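PDB 3OE3: putative periplasmic protein from Salmonella enterica, which inhibits C-type lysozyme in the periplasm and so probably helps the bacterium withstand the lysozymes of its host. Local coordinates for residues M43-M48 with A52-I57; A72-V75 with P81-S84. All blocks are in the same frame, centred on the assembly; numbering follows the deposited sequence.

Contact 1: M43-M48 with A52-I57; sequences MRLMKM and ANYEAI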
loop_
_atom_site.group_PDB
_atom_site.type_symbol
_atom_site.label_atom_id
_atom_site.label_comp_id
_atom_site.label_asym_id
_atom_site.label_seq_id
_atom_site.Cartn_x
_atom_site.Cartn_y
_atom_site.Cartn_z
HETATM N N MSE C 43 -1.191 -7.341 -2.688
HETATM C CA MSE C 43 -2.019 -8.381 -3.274
HETATM C C MSE C 43 -1.999 -8.316 -4.792
HETATM O O MSE C 43 -1.807 -7.245 -5.369
HETATM C CB MSE C 43 -3.448 -8.239 -2.774
HETATM C CG MSE C 43 -3.512 -7.981 -1.289
HETATM SE SE MSE C 43 -5.362 -7.745 -0.710
HETATM C CE MSE C 43 -5.841 -9.596 -0.493
ATOM N N ARG C 44 -2.225 -9.460 -5.432
ATOM C CA ARG C 44 -2.242 -9.549 -6.891
ATOM C C ARG C 44 -3.659 -9.912 -7.334
ATOM O O ARG C 44 -4.395 -10.587 -6.609
ATOM C CB ARG C 44 -1.251 -10.620 -7.375
ATOM C CG ARG C 44 -1.631 -12.027 -6.919
ATOM C CD ARG C 44 -0.731 -13.088 -7.514
ATOM N NE ARG C 44 -0.788 -13.065 -8.971
ATOM C CZ ARG C 44 -1.676 -13.742 -9.698
ATOM N NH1 ARG C 44 -2.585 -14.510 -9.109
ATOM N NH2 ARG C 44 -1.645 -13.654 -11.021
ATOM N N LEU C 45 -4.054 -9.463 -8.519
ATOM C CA LEU C 45 -5.337 -9.844 -9.086
ATOM C C LEU C 45 -5.322 -11.317 -9.497
ATOM O O LEU C 45 -4.383 -11.780 -10.159
ATOM C CB LEU C 45 -5.671 -8.965 -10.297
ATOM C CG LEU C 45 -7.011 -9.238 -10.978
ATOM C CD1 LEU C 45 -8.149 -8.632 -10.188
ATOM C CD2 LEU C 45 -7.013 -8.713 -12.426
HETATM N N MSE C 46 -6.364 -12.045 -9.104
HETATM C CA MSE C 46 -6.548 -13.422 -9.548
HETATM C C MSE C 46 -7.304 -13.426 -10.869
HETATM O O MSE C 46 -8.464 -13.027 -10.937
HETATM C CB MSE C 46 -7.306 -14.240 -8.498
HETATM C CG MSE C 46 -6.479 -14.547 -7.255
HETATM SE SE MSE C 46 -7.490 -15.540 -5.896
HETATM C CE MSE C 46 -8.760 -14.215 -5.502
ATOM N N LYS C 47 -6.652 -13.886 -11.921
ATOM C CA LYS C 47 -7.336 -13.966 -13.209
ATOM C C LYS C 47 -8.461 -15.008 -13.177
ATOM O O LYS C 47 -8.312 -16.131 -13.649
ATOM C CB LYS C 47 -6.351 -14.218 -14.347
ATOM C CG LYS C 47 -5.779 -12.934 -14.940
ATOM C CD LYS C 47 -4.926 -12.172 -13.939
ATOM C CE LYS C 47 -3.453 -12.304 -14.286
ATOM N NZ LYS C 47 -3.205 -11.933 -15.706
HETATM N N MSE C 48 -9.593 -14.613 -12.604
HETATM C CA MSE C 48 -10.732 -15.506 -12.455
HETATM C C MSE C 48 -12.038 -14.765 -12.702
HETATM O O MSE C 48 -12.044 -13.653 -13.230
HETATM C CB MSE C 48 -10.755 -16.103 -11.051
HETATM C CG MSE C 48 -10.918 -15.060 -9.971
HETATM SE SE MSE C 48 -11.302 -15.813 -8.221
HETATM C CE MSE C 48 -9.678 -16.844 -7.941
ATOM N N ALA C 52 -13.264 -8.316 -9.607
ATOM C CA ALA C 52 -11.842 -8.154 -9.364
ATOM C C ALA C 52 -11.489 -8.678 -7.977
ATOM O O ALA C 52 -11.829 -8.072 -6.963
ATOM C CB ALA C 52 -11.435 -6.701 -9.533
ATOM N N ASN C 53 -10.816 -9.821 -7.954
ATOM C CA ASN C 53 -10.523 -10.533 -6.728
ATOM C C ASN C 53 -9.030 -10.662 -6.553
ATOM O O ASN C 53 -8.308 -11.031 -7.489
ATOM C CB ASN C 53 -11.169 -11.913 -6.770
ATOM C CG ASN C 53 -12.641 -11.842 -7.120
ATOM O OD1 ASN C 53 -13.421 -11.214 -6.416
ATOM N ND2 ASN C 53 -13.016 -12.455 -8.228
ATOM N N TYR C 54 -8.560 -10.345 -5.354
ATOM C CA TYR C 54 -7.123 -10.242 -5.101
ATOM C C TYR C 54 -6.679 -11.201 -4.011
ATOM O O TYR C 54 -7.439 -11.509 -3.093
ATOM C CB TYR C 54 -6.744 -8.805 -4.699
ATOM C CG TYR C 54 -7.099 -7.732 -5.711
ATOM C CD1 TYR C 54 -8.409 -7.251 -5.813
ATOM C CD2 TYR C 54 -6.131 -7.198 -6.571
ATOM C CE1 TYR C 54 -8.745 -6.276 -6.738
ATOM C CE2 TYR C 54 -6.470 -6.216 -7.497
ATOM C CZ TYR C 54 -7.771 -5.761 -7.572
ATOM O OH TYR C 54 -8.108 -4.782 -8.481
ATOM N N GLU C 55 -5.433 -11.654 -4.102
ATOM C CA GLU C 55 -4.845 -12.488 -3.059
ATOM C C GLU C 55 -3.481 -11.955 -2.655
ATOM O O GLU C 55 -2.766 -11.365 -3.458
ATOM C CB GLU C 55 -4.727 -13.949 -3.518
ATOM C CG GLU C 55 -3.737 -14.160 -4.643
ATOM C CD GLU C 55 -3.500 -15.638 -4.964
ATOM O OE1 GLU C 55 -3.921 -16.509 -4.171
ATOM O OE2 GLU C 55 -2.880 -15.917 -6.009
ATOM N N ALA C 56 -3.118 -12.161 -1.396
ATOM C CA ALA C 56 -1.814 -11.717 -0.920
ATOM C C ALA C 56 -0.706 -12.406 -1.700
ATOM O O ALA C 56 -0.772 -13.609 -1.971
ATOM C CB ALA C 56 -1.677 -12.006 0.580
ATOM N N ILE C 57 0.302 -11.625 -2.072
ATOM C CA ILE C 57 1.460 -12.141 -2.791
ATOM C C ILE C 57 2.323 -13.008 -1.880
ATOM O O ILE C 57 2.912 -13.994 -2.328
ATOM C CB ILE C 57 2.267 -10.988 -3.393
ATOM C CG1 ILE C 57 1.391 -10.283 -4.428
ATOM C CG2 ILE C 57 3.548 -11.498 -4.033
ATOM C CD1 ILE C 57 1.935 -9.005 -4.913
HETATM O O HOH W 1 -10.396 -11.428 -10.225
#
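Ala52 opens the strand by offering its methyl to Leu45, whose CD1 stands 3.9 Å from Ala52 CB. The backbone of Asn53 is gripped twice. Its O receives the amide of Met46 in a short, nearly straight bond (Met46 N to Asn53 O 2.7 Å, 175° at the hydrogen), while its N gives a hydrogen to a water that donates to Met46 O. The water thus carries the pairing one step further, beside the inverse gamma turn centred on Lys47. Two selenomethionines lie across the Asn53 side chain at about right angles: the methyl CE of Met46 rests on Asn53 CB at 3.6 Å, and Met48 brings its selenium near ND2. OD1 looks elsewhere, to a weak bond with Thr67 N on the neighbouring strand 64-68.

Strands 39-45 and 52-56 are the two arms of an antiparallel beta hairpin in the eight-stranded barrel. At the non-hydrogen-bonded pair Leu45–Tyr54, the side chains share a face of the sheet. Leu45 has CG anti to its own backbone N (chi1 -179°), which carries CD1 over the face of the Tyr54 ring in a CH-pi contact, 4.1 Å from the centroid and displaced toward the rim.

Glu55 pairs with Arg44 through two backbone hydrogen bonds, Arg44 N to Glu55 O at 2.8 Å and Glu55 N to Arg44 O at 2.9 Å. Their side chains run alongside each other to a salt bridge whose hydrogen bond is weak, NH1 of Arg44 to OE2 of Glu55 at 3.4 Å, with that oxygen at the guanidinium edge and the two planes 60° apart. Met46 crosses the Glu55 chain, CG against CG. Beyond Ala56, whose side chain diverges from that of Met43, Ile57 lays CG1 against Arg44 CB and packs on Ile5 of the second subunit.

Contact 2: A72-V75 with P81-S84; sequences AELV and PVLS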
loop_
_atom_site.group_PDB
_atom_site.type_symbol
_atom_site.label_atom_id
_atom_site.label_comp_id
_atom_site.label_asym_id
_atom_site.label_seq_id
_atom_site.Cartn_x
_atom_site.Cartn_y
_atom_site.Cartn_z
ATOM N N ALA C 72 -17.288 -4.814 -1.806
ATOM C CA ALA C 72 -16.096 -5.599 -1.518
ATOM C C ALA C 72 -16.283 -6.393 -0.229
ATOM O O ALA C 72 -17.120 -6.053 0.612
ATOM C CB ALA C 72 -14.875 -4.696 -1.402
ATOM N N GLU C 73 -15.473 -7.436 -0.082
ATOM C CA GLU C 73 -15.454 -8.260 1.112
ATOM C C GLU C 73 -14.014 -8.661 1.351
ATOM O O GLU C 73 -13.327 -9.077 0.420
ATOM C CB GLU C 73 -16.293 -9.535 0.915
ATOM C CG GLU C 73 -17.727 -9.304 0.452
ATOM C CD GLU C 73 -18.670 -8.987 1.598
ATOM O OE1 GLU C 73 -18.267 -9.171 2.761
ATOM O OE2 GLU C 73 -19.814 -8.562 1.338
ATOM N N LEU C 74 -13.552 -8.535 2.588
ATOM C CA LEU C 74 -12.231 -9.029 2.959
ATOM C C LEU C 74 -12.358 -10.237 3.877
ATOM O O LEU C 74 -13.048 -10.203 4.908
ATOM C CB LEU C 74 -11.377 -7.933 3.628
ATOM C CG LEU C 74 -9.958 -8.340 4.043
ATOM C CD1 LEU C 74 -9.087 -8.631 2.831
ATOM C CD2 LEU C 74 -9.332 -7.250 4.921
ATOM N N VAL C 75 -11.708 -11.314 3.460
ATOM C CA VAL C 75 -11.701 -12.557 4.225
ATOM C C VAL C 75 -10.276 -13.059 4.453
ATOM O O VAL C 75 -9.313 -12.551 3.863
ATOM C CB VAL C 75 -12.542 -13.666 3.543
ATOM C CG1 VAL C 75 -13.974 -13.178 3.298
ATOM C CG2 VAL C 75 -11.892 -14.123 2.250
ATOM N N PRO C 81 -14.732 -14.163 7.589
ATOM C CA PRO C 81 -14.928 -12.721 7.409
ATOM C C PRO C 81 -13.943 -11.897 8.218
ATOM O O PRO C 81 -13.701 -12.182 9.391
ATOM C CB PRO C 81 -16.357 -12.489 7.915
ATOM C CG PRO C 81 -17.024 -13.822 7.786
ATOM C CD PRO C 81 -15.954 -14.830 8.074
ATOM N N VAL C 82 -13.382 -10.876 7.583
ATOM C CA VAL C 82 -12.554 -9.905 8.278
ATOM C C VAL C 82 -13.273 -8.558 8.254
ATOM O O VAL C 82 -13.524 -7.960 9.303
ATOM C CB VAL C 82 -11.174 -9.788 7.640
ATOM C CG1 VAL C 82 -10.359 -8.715 8.346
ATOM C CG2 VAL C 82 -10.465 -11.139 7.685
ATOM N N LEU C 83 -13.638 -8.106 7.060
ATOM C CA LEU C 83 -14.460 -6.913 6.902
ATOM C C LEU C 83 -15.551 -7.254 5.898
ATOM O O LEU C 83 -15.254 -7.800 4.835
ATOM C CB LEU C 83 -13.618 -5.724 6.438
ATOM C CG LEU C 83 -12.630 -5.164 7.452
ATOM C CD1 LEU C 83 -11.683 -4.190 6.767
ATOM C CD2 LEU C 83 -13.370 -4.479 8.606
ATOM N N SER C 84 -16.811 -6.956 6.236
ATOM C CA SER C 84 -17.946 -7.480 5.475
ATOM C C SER C 84 -18.858 -6.378 4.969
ATOM O O SER C 84 -18.940 -5.301 5.573
ATOM C CB SER C 84 -18.783 -8.442 6.330
ATOM O OG SER C 84 -18.032 -9.557 6.792
#
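The carboxylate of Glu73 reaches Ser84 through one oxygen, OE1 lying 3.2 Å from Ser84 CA and 3.7 Å from Ser84 CB. A bend at chi2 (-83°) turns the acid toward the opposite strand, where the same oxygen accepts a hydrogen bond from the backbone N of Asn85, just past the segment. That bond tethers a partly exposed acid to the partner backbone and probably steadies its negative charge. Beside it the hairpin of strands 71-76 and 80-88 carries a classic beta bulge: Val82 and Leu83 both stand opposite Leu74, and the register slips by one residue before Val75 pairs with Pro81.

The carbonyl oxygen of Leu74 serves both bulge residues. Val82 N approaches Leu74 O at 2.8 Å and Leu83 N approaches Leu74 O at 3.1 Å, each tilted somewhat out of the carbonyl plane. In return, Leu74 N donates to Leu83 O at 2.9 Å.

Leu74 and Leu83 direct their side chains to the same face of the sheet, their CB atoms 4.2 Å apart. Both also touch Met18 of strand 16-24 and Gln36 of strand 30-36, so the bulged hairpin packs against other walls of the barrel. Val82 points toward strand 71-76, and its two methyls divide the work. With Val82 CG1 anti to the backbone N (chi1 177°), that methyl meets Leu74 CD2 at 3.9 Å, while Val82 CG2 sits 3.8 Å from Val75 C.

In the fold
Both contacts are antiparallel hairpins of the same closed barrel, joining different strand pairs: contact 1 links 39-45 with 52-56, and contact 2 links 71-76 with 80-88. Their centres are 14 Å apart and they do not touch; strand 64-68 lies between strands 52-56 and 71-76 and hydrogen-bonds to both. Contact 1 buries about twice the area, is partly buried, and combines regular pairing with an aromatic face, selenomethionines and a cross-strand salt bridge. Contact 2 is a surface contact with a smaller aliphatic interface, an irregular register, and an acid hydrogen-bonded to backbone just beyond the segment. Of the two, contact 1 alone reaches the second subunit.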